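Local atomic coordinates of 3-ketosteroid-delta4-5alpha-dehydrogenase (Rhodococcus jostii, PDB entry 4AT2), a protein that probably catalyses the flavin-dependent introduction of a double bond into the A ring of 3-ketosteroids during steroid breakdown. Residues Phe447-Val460 and Phe472-Tyr486. Residues are numbered along the deposited sequence; the frame is centred on the assembly and turned at random.
Sequences FTLGGLRTTVNSEV and FAAGRCTSGVCAGGY. With FAD (flavin-adenine dinucleotide), chain D.
The flavin and steroid sites of the FAD-binding domain share one wall here, where Phe447 meets Tyr486. The edge of the Phe447 ring points toward the Tyr486 face in an offset edge-to-face pair, planes at 86°. Phe447 CE2 also lies 3.5 Å from FAD C9. With chi1 at -177° the Tyr486 ring extends away from its backbone N, toward Leu449 and Phe447. Tyr486 OH hydrogen-bonds the bound androstenedione. Leu449 lays both methyls against the same tyrosine ring, with CD1 and CD2 each 3.7 Å from Tyr486 CD1. Next along the chains, a single backbone bridge joins Leu452 and Thr478. Leu452 N donates to Cys477 O (2.9 Å), and Ser479 N returns a bond to Leu452 O (2.8 Å). The type I turn Gly475-Thr478 presents Arg476 N to FAD O1P in a nearly straight hydrogen bond of 2.8 Å. The Arg476 chain folds back (chi3 66°), and NH2 hydrogen-bonds Thr478 O from above the carbonyl plane. NH1 makes a salt bridge to Asp494, so both terminal nitrogens are engaged. Farther along, Ala473 N donates to Ser458 O (2.9 Å), and Val460 CG2 packs on Ala473 CB. A water hydrogen-bonds Thr454 OG1, Ser458 OG and Ala473 O; Ser458 OG also bonds Tyr498 O. Strand 471-473 edges the parallel sheet, and the turn after it gives a backbone N-H to one FAD phosphate, consistent with a Rossmann-type FAD-binding fold.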
loop_
_atom_site.group_PDB
_atom_site.type_symbol
_atom_site.label_atom_id
_atom_site.label_comp_id
_atom_site.label_asym_id
_atom_site.label_seq_id
_atom_site.Cartn_x
_atom_site.Cartn_y
_atom_site.Cartn_z
ATOM N N PHE A 447 3.644 -12.661 3.325
ATOM C CA PHE A 447 4.972 -12.117 3.590
ATOM C C PHE A 447 5.211 -10.878 2.723
ATOM O O PHE A 447 4.463 -10.624 1.774
ATOM C CB PHE A 447 6.087 -13.198 3.474
ATOM C CG PHE A 447 6.236 -13.831 2.106
ATOM C CD1 PHE A 447 6.910 -13.169 1.075
ATOM C CD2 PHE A 447 5.779 -15.129 1.875
ATOM C CE1 PHE A 447 7.071 -13.769 -0.179
ATOM C CE2 PHE A 447 5.946 -15.731 0.632
ATOM C CZ PHE A 447 6.587 -15.048 -0.398
ATOM N N THR A 448 6.218 -10.085 3.084
ATOM C CA THR A 448 6.428 -8.771 2.495
ATOM C C THR A 448 7.296 -8.839 1.244
ATOM O O THR A 448 8.157 -9.718 1.130
ATOM C CB THR A 448 7.088 -7.823 3.521
ATOM O OG1 THR A 448 8.335 -8.390 3.958
ATOM C CG2 THR A 448 6.178 -7.649 4.731
ATOM N N LEU A 449 7.047 -7.921 0.313
ATOM C CA LEU A 449 7.739 -7.885 -0.992
ATOM C C LEU A 449 8.448 -6.558 -1.214
ATOM O O LEU A 449 9.240 -6.424 -2.157
ATOM C CB LEU A 449 6.755 -8.135 -2.149
ATOM C CG LEU A 449 5.945 -9.445 -2.070
ATOM C CD1 LEU A 449 4.862 -9.486 -3.148
ATOM C CD2 LEU A 449 6.853 -10.678 -2.147
ATOM N N GLY A 450 8.179 -5.591 -0.349
ATOM C CA GLY A 450 8.762 -4.257 -0.487
ATOM C C GLY A 450 10.122 -4.161 0.161
ATOM O O GLY A 450 10.464 -4.958 1.033
ATOM N N GLY A 451 10.913 -3.183 -0.254
ATOM C CA GLY A 451 12.210 -2.990 0.399
ATOM C C GLY A 451 13.029 -1.930 -0.290
ATOM O O GLY A 451 12.492 -1.032 -0.937
ATOM N N LEU A 452 14.344 -2.048 -0.138
ATOM C CA LEU A 452 15.261 -1.089 -0.730
ATOM C C LEU A 452 15.107 -0.988 -2.240
ATOM O O LEU A 452 14.878 -1.988 -2.926
ATOM C CB LEU A 452 16.697 -1.474 -0.386
ATOM C CG LEU A 452 17.037 -1.441 1.112
ATOM C CD1 LEU A 452 18.364 -2.164 1.343
ATOM C CD2 LEU A 452 17.060 -0.017 1.675
ATOM N N ARG A 453 15.264 0.229 -2.749
ATOM C CA ARG A 453 15.249 0.484 -4.175
ATOM C C ARG A 453 16.661 0.220 -4.719
ATOM O O ARG A 453 17.647 0.776 -4.207
ATOM C CB ARG A 453 14.840 1.943 -4.424
ATOM C CG ARG A 453 14.812 2.343 -5.889
ATOM C CD ARG A 453 13.553 1.874 -6.584
ATOM N NE ARG A 453 13.460 2.421 -7.939
ATOM C CZ ARG A 453 12.668 3.435 -8.297
ATOM N NH1 ARG A 453 11.865 4.032 -7.409
ATOM N NH2 ARG A 453 12.667 3.845 -9.564
ATOM N N THR A 454 16.747 -0.625 -5.745
ATOM C CA THR A 454 18.037 -0.976 -6.339
ATOM C C THR A 454 18.002 -0.857 -7.859
ATOM O O THR A 454 16.939 -0.970 -8.486
ATOM C CB THR A 454 18.473 -2.423 -6.009
ATOM O OG1 THR A 454 17.486 -3.340 -6.503
ATOM C CG2 THR A 454 18.699 -2.645 -4.492
ATOM N N THR A 455 19.181 -0.661 -8.446
ATOM C CA THR A 455 19.339 -0.644 -9.896
ATOM C C THR A 455 19.345 -2.073 -10.439
ATOM O O THR A 455 19.374 -3.039 -9.671
ATOM C CB THR A 455 20.670 -0.010 -10.312
ATOM O OG1 THR A 455 21.744 -0.854 -9.871
ATOM C CG2 THR A 455 20.838 1.405 -9.734
ATOM N N VAL A 456 19.361 -2.224 -11.767
ATOM C CA VAL A 456 19.482 -3.568 -12.359
ATOM C C VAL A 456 20.840 -4.210 -12.070
ATOM O O VAL A 456 21.022 -5.418 -12.242
ATOM C CB VAL A 456 19.190 -3.574 -13.874
ATOM C CG1 VAL A 456 17.740 -3.182 -14.113
ATOM C CG2 VAL A 456 20.136 -2.633 -14.618
ATOM N N ASN A 457 21.784 -3.395 -11.611
ATOM C CA ASN A 457 23.089 -3.887 -11.172
ATOM C C ASN A 457 23.170 -4.067 -9.650
ATOM O O ASN A 457 24.255 -4.293 -9.092
ATOM C CB ASN A 457 24.206 -2.982 -11.692
ATOM C CG ASN A 457 24.390 -3.100 -13.197
ATOM O OD1 ASN A 457 24.288 -2.109 -13.931
ATOM N ND2 ASN A 457 24.626 -4.312 -13.666
ATOM N N SER A 458 22.002 -3.988 -9.012
ATOM C CA SER A 458 21.824 -4.238 -7.579
ATOM C C SER A 458 22.571 -3.262 -6.684
ATOM O O SER A 458 22.947 -3.594 -5.545
ATOM C CB SER A 458 22.141 -5.701 -7.228
ATOM O OG SER A 458 21.222 -6.578 -7.869
ATOM N N GLU A 459 22.767 -2.050 -7.201
ATOM C CA GLU A 459 23.293 -0.939 -6.402
ATOM C C GLU A 459 22.141 -0.364 -5.594
ATOM O O GLU A 459 21.054 -0.161 -6.136
ATOM C CB GLU A 459 23.838 0.148 -7.324
ATOM C CG GLU A 459 24.986 -0.334 -8.187
ATOM C CD GLU A 459 25.055 0.393 -9.510
ATOM O OE1 GLU A 459 24.036 0.468 -10.239
ATOM O OE2 GLU A 459 26.161 0.874 -9.836
ATOM N N VAL A 460 22.360 -0.120 -4.305
ATOM C CA VAL A 460 21.314 0.481 -3.475
ATOM C C VAL A 460 21.224 1.965 -3.806
ATOM O O VAL A 460 22.233 2.680 -3.777
ATOM C CB VAL A 460 21.601 0.274 -1.968
ATOM C CG1 VAL A 460 20.605 1.046 -1.115
ATOM C CG2 VAL A 460 21.543 -1.217 -1.632
ATOM N N PHE A 472 25.387 -2.632 -1.974
ATOM C CA PHE A 472 24.633 -3.428 -2.934
ATOM C C PHE A 472 23.629 -4.262 -2.171
ATOM O O PHE A 472 23.767 -4.450 -0.953
ATOM C CB PHE A 472 25.599 -4.311 -3.728
ATOM C CG PHE A 472 26.718 -3.526 -4.348
ATOM C CD1 PHE A 472 26.542 -2.922 -5.590
ATOM C CD2 PHE A 472 27.904 -3.304 -3.641
ATOM C CE1 PHE A 472 27.552 -2.150 -6.144
ATOM C CE2 PHE A 472 28.919 -2.530 -4.192
ATOM C CZ PHE A 472 28.741 -1.960 -5.446
ATOM N N ALA A 473 22.610 -4.758 -2.866
ATOM C CA ALA A 473 21.572 -5.534 -2.168
ATOM C C ALA A 473 20.751 -6.369 -3.125
ATOM O O ALA A 473 20.567 -5.986 -4.280
ATOM C CB ALA A 473 20.662 -4.616 -1.355
ATOM N N ALA A 474 20.244 -7.498 -2.632
ATOM C CA ALA A 474 19.367 -8.353 -3.432
ATOM C C ALA A 474 18.530 -9.230 -2.522
ATOM O O ALA A 474 18.824 -9.369 -1.329
ATOM C CB ALA A 474 20.177 -9.202 -4.402
ATOM N N GLY A 475 17.498 -9.835 -3.098
ATOM C CA GLY A 475 16.593 -10.688 -2.316
ATOM C C GLY A 475 15.545 -9.846 -1.617
ATOM O O GLY A 475 15.289 -8.698 -2.010
ATOM N N ARG A 476 14.934 -10.398 -0.573
ATOM C CA ARG A 476 13.754 -9.737 -0.005
ATOM C C ARG A 476 14.035 -8.545 0.917
ATOM O O ARG A 476 13.103 -7.962 1.470
ATOM C CB ARG A 476 12.756 -10.742 0.604
ATOM C CG ARG A 476 12.077 -11.634 -0.455
ATOM C CD ARG A 476 10.959 -10.943 -1.263
ATOM N NE ARG A 476 11.444 -9.849 -2.127
ATOM C CZ ARG A 476 12.148 -10.026 -3.250
ATOM N NH1 ARG A 476 12.456 -11.256 -3.664
ATOM N NH2 ARG A 476 12.565 -8.970 -3.958
ATOM N N CYS A 477 15.300 -8.134 1.036
ATOM C CA CYS A 477 15.547 -6.807 1.599
ATOM C C CYS A 477 15.372 -5.716 0.541
ATOM O O CYS A 477 15.460 -4.530 0.856
ATOM C CB CYS A 477 16.912 -6.711 2.288
ATOM S SG CYS A 477 18.374 -6.774 1.222
ATOM N N THR A 478 15.095 -6.121 -0.701
ATOM C CA THR A 478 14.907 -5.167 -1.802
ATOM C C THR A 478 13.515 -5.276 -2.403
ATOM O O THR A 478 12.861 -6.324 -2.302
ATOM C CB THR A 478 15.923 -5.376 -2.948
ATOM O OG1 THR A 478 15.579 -6.544 -3.709
ATOM C CG2 THR A 478 17.335 -5.510 -2.398
ATOM N N SER A 479 13.078 -4.192 -3.044
ATOM C CA SER A 479 11.924 -4.263 -3.940
ATOM C C SER A 479 12.416 -4.888 -5.245
ATOM O O SER A 479 13.281 -4.327 -5.919
ATOM C CB SER A 479 11.371 -2.854 -4.178
ATOM O OG SER A 479 10.181 -2.874 -4.947
ATOM N N GLY A 480 11.890 -6.067 -5.579
ATOM C CA GLY A 480 12.360 -6.831 -6.752
ATOM C C GLY A 480 11.404 -6.722 -7.923
ATOM O O GLY A 480 10.909 -5.632 -8.241
ATOM N N VAL A 481 11.123 -7.846 -8.573
ATOM C CA VAL A 481 10.200 -7.784 -9.705
ATOM C C VAL A 481 8.760 -7.488 -9.271
ATOM O O VAL A 481 8.055 -6.774 -9.976
ATOM C CB VAL A 481 10.300 -9.015 -10.636
ATOM C CG1 VAL A 481 11.705 -9.095 -11.237
ATOM C CG2 VAL A 481 9.949 -10.306 -9.899
ATOM N N CYS A 482 8.332 -8.004 -8.120
ATOM C CA CYS A 482 6.946 -7.781 -7.672
ATOM C C CYS A 482 6.743 -6.431 -7.008
ATOM O O CYS A 482 7.424 -6.107 -6.032
ATOM C CB CYS A 482 6.492 -8.873 -6.698
ATOM S SG CYS A 482 6.456 -10.520 -7.414
ATOM N N ALA A 483 5.769 -5.677 -7.510
ATOM C CA ALA A 483 5.384 -4.386 -6.912
ATOM C C ALA A 483 4.045 -4.453 -6.171
ATOM O O ALA A 483 3.713 -3.539 -5.419
ATOM C CB ALA A 483 5.338 -3.293 -7.979
ATOM N N GLY A 484 3.282 -5.517 -6.395
ATOM C CA GLY A 484 1.929 -5.627 -5.828
ATOM C C GLY A 484 1.425 -7.048 -5.969
ATOM O O GLY A 484 1.403 -7.807 -4.994
ATOM N N GLY A 485 1.072 -7.429 -7.198
ATOM C CA GLY A 485 0.784 -8.833 -7.491
ATOM C C GLY A 485 2.001 -9.723 -7.259
ATOM O O GLY A 485 3.140 -9.247 -7.272
ATOM N N TYR A 486 1.748 -11.014 -7.059
ATOM C CA TYR A 486 2.800 -11.984 -6.799
ATOM C C TYR A 486 2.613 -13.221 -7.675
ATOM O O TYR A 486 1.490 -13.599 -7.997
ATOM C CB TYR A 486 2.807 -12.384 -5.306
ATOM C CG TYR A 486 3.922 -13.343 -4.945
ATOM C CD1 TYR A 486 5.212 -12.870 -4.683
ATOM C CD2 TYR A 486 3.703 -14.726 -4.872
ATOM C CE1 TYR A 486 6.243 -13.738 -4.372
ATOM C CE2 TYR A 486 4.742 -15.600 -4.573
ATOM C CZ TYR A 486 6.010 -15.092 -4.309
ATOM O OH TYR A 486 7.066 -15.928 -4.016
HETATM P PA FAD D . 16.787 -15.888 2.951
HETATM O O1A FAD D . 16.853 -17.026 2.010
HETATM O O2A FAD D . 15.919 -15.994 4.134
HETATM O O5B FAD D . 18.278 -15.564 3.435
HETATM C C5B FAD D . 18.545 -14.467 4.315
HETATM C C4B FAD D . 19.649 -14.889 5.300
HETATM O O4B FAD D . 19.976 -13.691 6.036
HETATM C C3B FAD D . 19.094 -15.898 6.314
HETATM O O3B FAD D . 19.969 -17.053 6.364
HETATM C C2B FAD D . 19.078 -15.122 7.636
HETATM O O2B FAD D . 19.360 -16.005 8.753
HETATM C C1B FAD D . 20.201 -14.109 7.420
HETATM N N9A FAD D . 20.088 -12.895 8.259
HETATM C C8A FAD D . 18.985 -12.265 8.684
HETATM N N7A FAD D . 19.361 -11.210 9.403
HETATM C C5A FAD D . 20.707 -11.167 9.419
HETATM C C6A FAD D . 21.618 -10.335 9.983
HETATM N N6A FAD D . 21.190 -9.289 10.690
HETATM N N1A FAD D . 22.940 -10.534 9.846
HETATM C C2A FAD D . 23.409 -11.607 9.102
HETATM N N3A FAD D . 22.468 -12.458 8.530
HETATM C C4A FAD D . 21.143 -12.215 8.707
HETATM N N1 FAD D . 9.545 -17.961 -3.009
HETATM C C2 FAD D . 9.754 -18.410 -4.300
HETATM O O2 FAD D . 10.160 -17.625 -5.146
HETATM N N3 FAD D . 9.507 -19.750 -4.631
HETATM C C4 FAD D . 9.010 -20.632 -3.670
HETATM O O4 FAD D . 8.789 -21.800 -4.001
HETATM C C4X FAD D . 8.792 -20.175 -2.365
HETATM N N5 FAD D . 8.288 -20.997 -1.412
HETATM C C5X FAD D . 7.872 -20.478 -0.240
HETATM C C6 FAD D . 7.122 -21.256 0.648
HETATM C C7 FAD D . 6.699 -20.734 1.873
HETATM C C7M FAD D . 5.947 -21.563 2.728
HETATM C C8 FAD D . 7.020 -19.403 2.215
HETATM C C8M FAD D . 6.632 -18.815 3.437
HETATM C C9 FAD D . 7.779 -18.634 1.331
HETATM C C9A FAD D . 8.187 -19.157 0.094
HETATM N N10 FAD D . 8.894 -18.404 -0.784
HETATM C C10 FAD D . 9.060 -18.845 -2.038
HETATM C "C1'" FAD D . 9.565 -17.137 -0.396
HETATM C "C2'" FAD D . 11.084 -17.356 -0.321
HETATM O "O2'" FAD D . 11.287 -18.483 0.534
HETATM C "C3'" FAD D . 11.794 -16.125 0.266
HETATM O "O3'" FAD D . 11.158 -14.897 -0.130
HETATM C "C4'" FAD D . 13.265 -16.116 -0.180
HETATM O "O4'" FAD D . 13.864 -17.354 0.230
HETATM C "C5'" FAD D . 14.018 -14.949 0.463
HETATM O "O5'" FAD D . 15.364 -14.939 -0.051
HETATM P P FAD D . 16.495 -14.042 0.668
HETATM O O1P FAD D . 16.099 -12.630 0.677
HETATM O O2P FAD D . 17.819 -14.450 0.091
HETATM O O3P FAD D . 16.331 -14.493 2.226
HETATM O O HOH W 1 10.166 -7.292 2.230
HETATM O O HOH W 2 9.486 -7.283 -4.630
HETATM O O HOH W 3 8.332 -4.468 -4.064
HETATM O O HOH W 4 18.776 -5.875 -6.394
HETATM O O HOH W 5 14.211 -1.734 -6.528
#